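Local atomic coordinates of lipid binding protein (Grifola frondosa, PDB entry 5H0Q), a protein that binds lipid and, as the fungal protein Nakanori, probably recognises membrane domains in which sphingomyelin and cholesterol lie together. Residues N38-Q41 with D42-E45; A49-K52 with A53-G56. All blocks are in the same frame, centred on the assembly; numbering follows the deposited sequence.

Contact 1. Residues N38-Q41 with D42-E45; sequences NVYQ and DQAE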
loop_
_atom_site.group_PDB
_atom_site.type_symbol
_atom_site.label_atom_id
_atom_site.label_comp_id
_atom_site.label_asym_id
_atom_site.label_seq_id
_atom_site.Cartn_x
_atom_site.Cartn_y
_atom_site.Cartn_z
ATOM N N ASN A 38 5.154 -1.636 14.269
ATOM C CA ASN A 38 6.296 -0.744 14.397
ATOM C C ASN A 38 7.622 -1.485 14.536
ATOM O O ASN A 38 8.679 -0.836 14.518
ATOM C CB ASN A 38 6.061 0.213 15.564
ATOM C CG ASN A 38 4.855 1.102 15.321
ATOM O OD1 ASN A 38 4.966 2.171 14.722
ATOM N ND2 ASN A 38 3.685 0.635 15.734
ATOM N N VAL A 39 7.603 -2.815 14.613
ATOM C CA VAL A 39 8.830 -3.576 14.816
ATOM C C VAL A 39 9.786 -3.428 13.630
ATOM O O VAL A 39 10.997 -3.235 13.818
ATOM C CB VAL A 39 8.493 -5.047 15.107
ATOM C CG1 VAL A 39 9.762 -5.881 15.252
ATOM C CG2 VAL A 39 7.647 -5.152 16.367
ATOM N N TYR A 40 9.276 -3.523 12.394
ATOM C CA TYR A 40 10.118 -3.377 11.208
ATOM C C TYR A 40 9.846 -2.090 10.442
ATOM O O TYR A 40 10.416 -1.890 9.364
ATOM C CB TYR A 40 9.941 -4.590 10.288
ATOM C CG TYR A 40 10.360 -5.893 10.951
ATOM C CD1 TYR A 40 11.664 -6.356 10.837
ATOM C CD2 TYR A 40 9.474 -6.636 11.708
ATOM C CE1 TYR A 40 12.069 -7.519 11.440
ATOM C CE2 TYR A 40 9.867 -7.825 12.313
ATOM C CZ TYR A 40 11.173 -8.254 12.174
ATOM O OH TYR A 40 11.603 -9.417 12.772
ATOM N N GLN A 41 9.020 -1.192 10.982
ATOM C CA GLN A 41 8.668 0.013 10.241
ATOM C C GLN A 41 9.898 0.873 9.958
ATOM O O GLN A 41 9.998 1.473 8.883
ATOM C CB GLN A 41 7.624 0.830 10.999
ATOM C CG GLN A 41 7.167 2.057 10.233
ATOM C CD GLN A 41 5.894 2.638 10.778
ATOM O OE1 GLN A 41 5.084 1.924 11.368
ATOM N NE2 GLN A 41 5.699 3.936 10.587
ATOM N N ASP A 42 10.834 0.944 10.910
ATOM C CA ASP A 42 12.042 1.742 10.690
ATOM C C ASP A 42 12.801 1.254 9.465
ATOM O O ASP A 42 13.352 2.061 8.708
ATOM C CB ASP A 42 12.947 1.701 11.923
ATOM C CG ASP A 42 14.147 2.629 11.794
ATOM O OD1 ASP A 42 13.996 3.709 11.183
ATOM O OD2 ASP A 42 15.235 2.277 12.296
ATOM N N GLN A 43 12.834 -0.063 9.242
ATOM C CA GLN A 43 13.488 -0.578 8.046
ATOM C C GLN A 43 12.768 -0.091 6.804
ATOM O O GLN A 43 13.399 0.302 5.818
ATOM C CB GLN A 43 13.542 -2.101 8.062
ATOM C CG GLN A 43 14.541 -2.718 9.030
ATOM C CD GLN A 43 14.835 -4.164 8.680
ATOM O OE1 GLN A 43 13.930 -4.936 8.366
ATOM N NE2 GLN A 43 16.106 -4.528 8.701
ATOM N N ALA A 44 11.436 -0.118 6.824
ATOM C CA ALA A 44 10.698 0.373 5.674
ATOM C C ALA A 44 10.934 1.867 5.468
ATOM O O ALA A 44 11.130 2.325 4.334
ATOM C CB ALA A 44 9.204 0.072 5.841
ATOM N N GLU A 45 10.917 2.646 6.555
ATOM C CA GLU A 45 11.206 4.074 6.437
ATOM C C GLU A 45 12.637 4.317 5.963
ATOM O O GLU A 45 12.877 5.197 5.136
ATOM C CB GLU A 45 10.954 4.776 7.772
ATOM C CG GLU A 45 9.517 4.690 8.233
ATOM C CD GLU A 45 9.217 5.491 9.483
ATOM O OE1 GLU A 45 10.148 6.072 10.075
ATOM O OE2 GLU A 45 8.030 5.536 9.867
HETATM O O HOH W 1 10.928 -0.042 13.589
#

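Contact 2. Residues A49-K52 with A53-G56; sequences AELK and AEYG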
loop_
_atom_site.group_PDB
_atom_site.type_symbol
_atom_site.label_atom_id
_atom_site.label_comp_id
_atom_site.label_asym_id
_atom_site.label_seq_id
_atom_site.Cartn_x
_atom_site.Cartn_y
_atom_site.Cartn_z
ATOM N N ALA A 49 13.736 6.489 2.656
ATOM C CA ALA A 49 14.739 7.546 2.635
ATOM C C ALA A 49 15.790 7.281 1.568
ATOM O O ALA A 49 16.213 8.214 0.874
ATOM C CB ALA A 49 15.384 7.672 4.016
ATOM N N GLU A 50 16.263 6.028 1.459
ATOM C CA GLU A 50 17.226 5.666 0.416
ATOM C C GLU A 50 16.706 6.051 -0.957
ATOM O O GLU A 50 17.418 6.664 -1.761
ATOM C CB GLU A 50 17.501 4.162 0.400
ATOM C CG GLU A 50 18.210 3.540 1.573
ATOM C CD GLU A 50 18.199 2.018 1.459
ATOM O OE1 GLU A 50 18.075 1.337 2.499
ATOM O OE2 GLU A 50 18.286 1.501 0.325
ATOM N N LEU A 51 15.486 5.596 -1.268
ATOM C CA LEU A 51 14.888 5.859 -2.573
ATOM C C LEU A 51 14.750 7.354 -2.833
ATOM O O LEU A 51 14.985 7.819 -3.951
ATOM C CB LEU A 51 13.516 5.168 -2.687
ATOM C CG LEU A 51 13.573 3.644 -2.730
ATOM C CD1 LEU A 51 12.158 3.069 -2.624
ATOM C CD2 LEU A 51 14.250 3.175 -4.004
ATOM N N LYS A 52 14.335 8.118 -1.823
ATOM C CA LYS A 52 14.202 9.561 -1.999
ATOM C C LYS A 52 15.554 10.207 -2.245
ATOM O O LYS A 52 15.693 11.061 -3.127
ATOM C CB LYS A 52 13.519 10.180 -0.778
ATOM C CG LYS A 52 13.511 11.711 -0.795
ATOM C CD LYS A 52 12.624 12.291 0.299
ATOM C CE LYS A 52 12.607 13.814 0.265
ATOM N NZ LYS A 52 11.575 14.380 1.175
ATOM N N ALA A 53 16.573 9.808 -1.478
ATOM C CA ALA A 53 17.904 10.346 -1.704
ATOM C C ALA A 53 18.402 9.995 -3.099
ATOM O O ALA A 53 19.026 10.826 -3.770
ATOM C CB ALA A 53 18.868 9.822 -0.637
ATOM N N GLU A 54 18.136 8.772 -3.552
ATOM C CA GLU A 54 18.581 8.352 -4.880
ATOM C C GLU A 54 17.827 9.091 -5.985
ATOM O O GLU A 54 18.412 9.436 -7.019
ATOM C CB GLU A 54 18.401 6.838 -5.018
ATOM C CG GLU A 54 18.756 6.263 -6.376
ATOM C CD GLU A 54 18.390 4.794 -6.491
ATOM O OE1 GLU A 54 17.395 4.375 -5.860
ATOM O OE2 GLU A 54 19.096 4.059 -7.211
ATOM N N TYR A 55 16.536 9.360 -5.786
ATOM C CA TYR A 55 15.774 10.061 -6.809
ATOM C C TYR A 55 16.125 11.546 -6.844
ATOM O O TYR A 55 16.334 12.110 -7.920
ATOM C CB TYR A 55 14.275 9.882 -6.583
ATOM C CG TYR A 55 13.442 10.720 -7.536
ATOM C CD1 TYR A 55 13.353 10.381 -8.881
ATOM C CD2 TYR A 55 12.760 11.847 -7.100
ATOM C CE1 TYR A 55 12.618 11.138 -9.767
ATOM C CE2 TYR A 55 12.015 12.617 -7.988
ATOM C CZ TYR A 55 11.949 12.245 -9.315
ATOM O OH TYR A 55 11.239 13.004 -10.209
ATOM N N GLY A 56 16.183 12.196 -5.682
ATOM C CA GLY A 56 16.486 13.613 -5.620
ATOM C C GLY A 56 15.274 14.512 -5.760
ATOM O O GLY A 56 14.197 14.235 -5.213
HETATM O O HOH W 2 15.045 6.018 -6.149
#

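Contact 1. Residues N38-Q41 with D42-E45
The carbonyl of Tyr40 accepts the amide of Ala44, with Tyr40 O and Ala44 N 3.3 Å apart, and the next carbonyl repeats the step more tightly, Gln41 O taking Glu45 N at 2.8 Å in an almost straight bond. Gln43 N also reaches Tyr40 O, but only weakly. Ahead of these bonds a water spans the turn: it donates to Asn38 O and accepts the amide of Asp42, so one first-turn N-H is satisfied by solvent. Among the side chains, Gln41 and Glu45 form the polar pair. With CG anti to the backbone nitrogen (chi1 -177°), the extended Gln41 chain brings its amide to the Glu45 carboxylate, the two planes 67° apart. Gln41 NE2 donates to Glu45 OE2 at 2.9 Å, on the anti side and 28° out of the carboxylate plane. The amide's other end, OE1, accepts Lys37 NZ, so the amide is held at both ends, which should limit its rotation, while Arg64 makes a long, weak ion pair with Glu45 OE2. Tyr40 and Gln43 lie side by side, Gln43 OE1 meeting the ring edge near its plane, 3.6 Å from Tyr40 CD1. The buried Ala44 methyl faces Trp99 and Val101 of strand 99-105. Tyr40 stands at the N-cap, and the whole is a helix start with an i to i+4 Gln-Glu side-chain bond.

Contact 2. Residues A49-K52 with A53-G56
Leu51 and Glu54 meet on the last turns of helix 41-55, where a carboxylate oxygen lies against a leucine methyl and a water joins the same carboxylate to the backbone. Glu54 can be followed outward. Its CB rests over the previous turn, 3.4 Å from Glu50 O and a little farther from Leu51 O. CG then leaves anti to the backbone nitrogen (chi1 177°), and the extended chain crosses beside Leu51, bringing OE1 near CD2. There Glu54 OE1 lies 3.8 Å from Leu51 CD2. Glu54 OE1 also accepts a hydrogen bond from a water 2.9 Å away, and that water gives its second hydrogen to Leu51 O at 2.8 Å. Leu51 O therefore has two donors, the water and the amide of Tyr55, whose N is 2.9 Å away. The backbone bonds Ala53 to Ala49, Glu54 to Glu50 and Gly56 to Lys52 complete the helical set; in the last, Gly56 N is 2.8 Å from Lys52 O. Gly56, with a positive phi of 87°, leaves the helix there. On the sheet side Leu51 packs on Leu62, Val101 and Ile103, and Tyr55 packs on Cys60, Ile103 and Thr105, its hydroxyl bonded to Val59 N. The chemistry is thus divided: Leu51 and the Tyr55 ring seat the helix end on the strands, while the water donates to both the Glu54 carboxylate and the Leu51 carbonyl, which the helix bond to Tyr55 N already engages.

In the fold
Contact 1 and contact 2 are the two ends of one helix, 41-55, in series along the chain, with centres about 17 Å apart; neither touches the other directly. Contact 1 brings the chain out of the loop after helix 26-35, and contact 2 hands it on toward strand 60-68. Strand 99-105 runs beneath both: residues 38-45 lean on Trp99 and Val101, residues 49-56 on Val101, Ile103 and Thr105, so Val101 is common ground. Contact 2 also reaches strands 60-68 and 193-201. The centres of contacts 1 and 2 lie about 14 and 19 Å from that of the chain, consistent with a helix laid across the outside of the sheet.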